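Local coordinates for protein uracil-dna glycosylase (Deinococcus radiodurans, PDB 4UQM) that belongs to the uracil-DNA glycosylase superfamily of DNA-binding proteins and is built around a parallel four-stranded beta sheet flanked by helices, at residues E25-A30 with K169-K174. The protein carries 1 engineered substitution. Residues are numbered along the deposited sequence; the frame is centred on the assembly and turned at random.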
loop_
_atom_site.group_PDB
_atom_site.type_symbol
_atom_site.label_atom_id
_atom_site.label_comp_id
_atom_site.label_asym_id
_atom_site.label_seq_id
_atom_site.Cartn_x
_atom_site.Cartn_y
_atom_site.Cartn_z
ATOM N N GLU A 25 -9.471 13.713 8.251
ATOM C CA GLU A 25 -9.060 14.349 9.500
ATOM C C GLU A 25 -8.371 13.389 10.437
ATOM O O GLU A 25 -7.484 13.790 11.159
ATOM C CB GLU A 25 -10.299 14.897 10.251
ATOM C CG GLU A 25 -10.067 15.486 11.667
ATOM C CD GLU A 25 -11.326 15.642 12.533
ATOM O OE1 GLU A 25 -12.462 15.407 12.056
ATOM O OE2 GLU A 25 -11.212 16.024 13.728
ATOM N N ASP A 26 -8.804 12.129 10.452
ATOM C CA ASP A 26 -8.178 11.152 11.343
ATOM C C ASP A 26 -6.717 10.923 11.006
ATOM O O ASP A 26 -5.884 10.860 11.911
ATOM C CB ASP A 26 -8.996 9.847 11.483
ATOM C CG ASP A 26 -9.324 9.149 10.190
ATOM O OD1 ASP A 26 -8.726 9.382 9.108
ATOM O OD2 ASP A 26 -10.224 8.258 10.307
ATOM N N TRP A 27 -6.405 10.839 9.722
ATOM C CA TRP A 27 -5.003 10.755 9.305
ATOM C C TRP A 27 -4.246 12.038 9.650
ATOM O O TRP A 27 -3.103 11.984 10.134
ATOM C CB TRP A 27 -4.860 10.489 7.823
ATOM C CG TRP A 27 -5.113 9.093 7.356
ATOM C CD1 TRP A 27 -5.987 8.715 6.364
ATOM C CD2 TRP A 27 -4.447 7.882 7.793
ATOM N NE1 TRP A 27 -5.916 7.334 6.169
ATOM C CE2 TRP A 27 -4.997 6.814 7.052
ATOM C CE3 TRP A 27 -3.457 7.608 8.743
ATOM C CZ2 TRP A 27 -4.560 5.490 7.210
ATOM C CZ3 TRP A 27 -3.008 6.323 8.882
ATOM C CH2 TRP A 27 -3.584 5.263 8.146
ATOM N N GLN A 28 -4.866 13.201 9.432
ATOM C CA GLN A 28 -4.172 14.452 9.722
ATOM C C GLN A 28 -3.792 14.521 11.195
ATOM O O GLN A 28 -2.671 14.908 11.544
ATOM C CB GLN A 28 -5.025 15.665 9.353
ATOM C CG GLN A 28 -5.332 15.976 7.882
ATOM C CD GLN A 28 -4.147 16.406 6.973
ATOM O OE1 GLN A 28 -2.961 16.144 7.278
ATOM N NE2 GLN A 28 -4.478 17.060 5.812
ATOM N N GLU A 29 -4.709 14.130 12.067
ATOM C CA GLU A 29 -4.431 14.136 13.504
ATOM C C GLU A 29 -3.367 13.144 13.917
ATOM O O GLU A 29 -2.464 13.469 14.692
ATOM C CB GLU A 29 -5.718 13.937 14.316
ATOM C CG GLU A 29 -6.671 15.091 14.164
ATOM C CD GLU A 29 -7.967 14.936 14.934
ATOM O OE1 GLU A 29 -8.043 14.076 15.834
ATOM O OE2 GLU A 29 -8.908 15.722 14.629
ATOM N N ALA A 30 -3.439 11.941 13.373
ATOM C CA ALA A 30 -2.450 10.887 13.713
ATOM C C ALA A 30 -1.070 11.221 13.206
ATOM O O ALA A 30 -0.078 10.959 13.875
ATOM C CB ALA A 30 -2.905 9.545 13.193
ATOM N N LYS A 169 2.127 2.315 12.778
ATOM C CA LYS A 169 1.857 2.512 14.188
ATOM C C LYS A 169 0.449 3.057 14.450
ATOM O O LYS A 169 -0.192 2.626 15.407
ATOM C CB LYS A 169 2.915 3.420 14.848
ATOM C CG LYS A 169 4.264 2.672 15.004
ATOM C CD LYS A 169 5.313 3.580 15.614
ATOM C CE LYS A 169 6.764 3.195 15.263
ATOM N NZ LYS A 169 7.784 4.214 15.651
ATOM N N ALA A 170 -0.032 3.985 13.607
ATOM C CA ALA A 170 -1.377 4.541 13.817
ATOM C C ALA A 170 -2.464 3.474 13.622
ATOM O O ALA A 170 -3.457 3.407 14.374
ATOM C CB ALA A 170 -1.620 5.672 12.862
ATOM N N VAL A 171 -2.285 2.638 12.600
ATOM C CA VAL A 171 -3.207 1.522 12.363
ATOM C C VAL A 171 -3.089 0.499 13.490
ATOM O O VAL A 171 -4.107 0.012 13.971
ATOM C CB VAL A 171 -2.931 0.890 10.993
ATOM C CG1 VAL A 171 -3.827 -0.285 10.750
ATOM C CG2 VAL A 171 -3.157 1.937 9.879
ATOM N N ASN A 172 -1.863 0.180 13.929
ATOM C CA ASN A 172 -1.691 -0.788 15.021
ATOM C C ASN A 172 -2.356 -0.361 16.332
ATOM O O ASN A 172 -2.811 -1.179 17.133
ATOM C CB ASN A 172 -0.205 -0.960 15.274
ATOM C CG ASN A 172 0.083 -1.961 16.345
ATOM O OD1 ASN A 172 -0.177 -3.156 16.176
ATOM N ND2 ASN A 172 0.624 -1.509 17.449
ATOM N N ALA A 173 -2.403 0.939 16.556
ATOM C CA ALA A 173 -3.084 1.500 17.727
ATOM C C ALA A 173 -4.608 1.294 17.714
ATOM O O ALA A 173 -5.259 1.511 18.756
ATOM C CB ALA A 173 -2.759 2.985 17.859
ATOM N N LYS A 174 -5.199 0.941 16.569
ATOM C CA LYS A 174 -6.639 0.635 16.556
ATOM C C LYS A 174 -6.914 -0.624 17.371
ATOM O O LYS A 174 -6.126 -1.578 17.354
ATOM C CB LYS A 174 -7.156 0.461 15.130
ATOM C CG LYS A 174 -7.141 1.717 14.244
ATOM C CD LYS A 174 -7.200 1.333 12.773
ATOM C CE LYS A 174 -8.402 0.569 12.341
ATOM N NZ LYS A 174 -9.426 1.318 11.653
#
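Trp27 and Ala30 of helix 25-35 pack against Ala170 and Val171 of helix 160-172, a helix-helix contact on the periphery of the alpha/beta fold of the uracil-DNA glycosylase superfamily. It illustrates how one large aromatic residue, set against alanine and valine methyls, can bridge two helices that share no hydrogen bond here. The Trp27 side chain begins at a CB that does not point at helix 160-172. Its CG lies anti to the carbonyl carbon (chi1 -77°), and the indole beyond carries the contact across. On the five-membered ring, NE1 donates a hydrogen bond to the backbone O of Thr70, which satisfies the N-H of this buried residue and helps fix the rotation of the ring. On the six-membered ring, CZ3 lies 4.3 Å from Ala170 CB, and CH2, farther out, reaches Val171 CG2 at 3.8 Å. Both methyls meet the indole obliquely. The touching methyl of Val171, CG2, is anti to the carbonyl carbon, CG1 to the backbone N (chi1 178°). Next to the indole, a smaller pairing lets the backbones draw near: the CA atoms of Ala30 and Ala170 are 6.4 Å apart. The whole interface is apolar and modest, burying 123 Å² in all, and lies about 18 Å from the bound nucleic acid at its nearest atom. At its partly exposed margin, two methyl groups meet directly, Ala30 CB standing 4.1 Å from Ala170 CB.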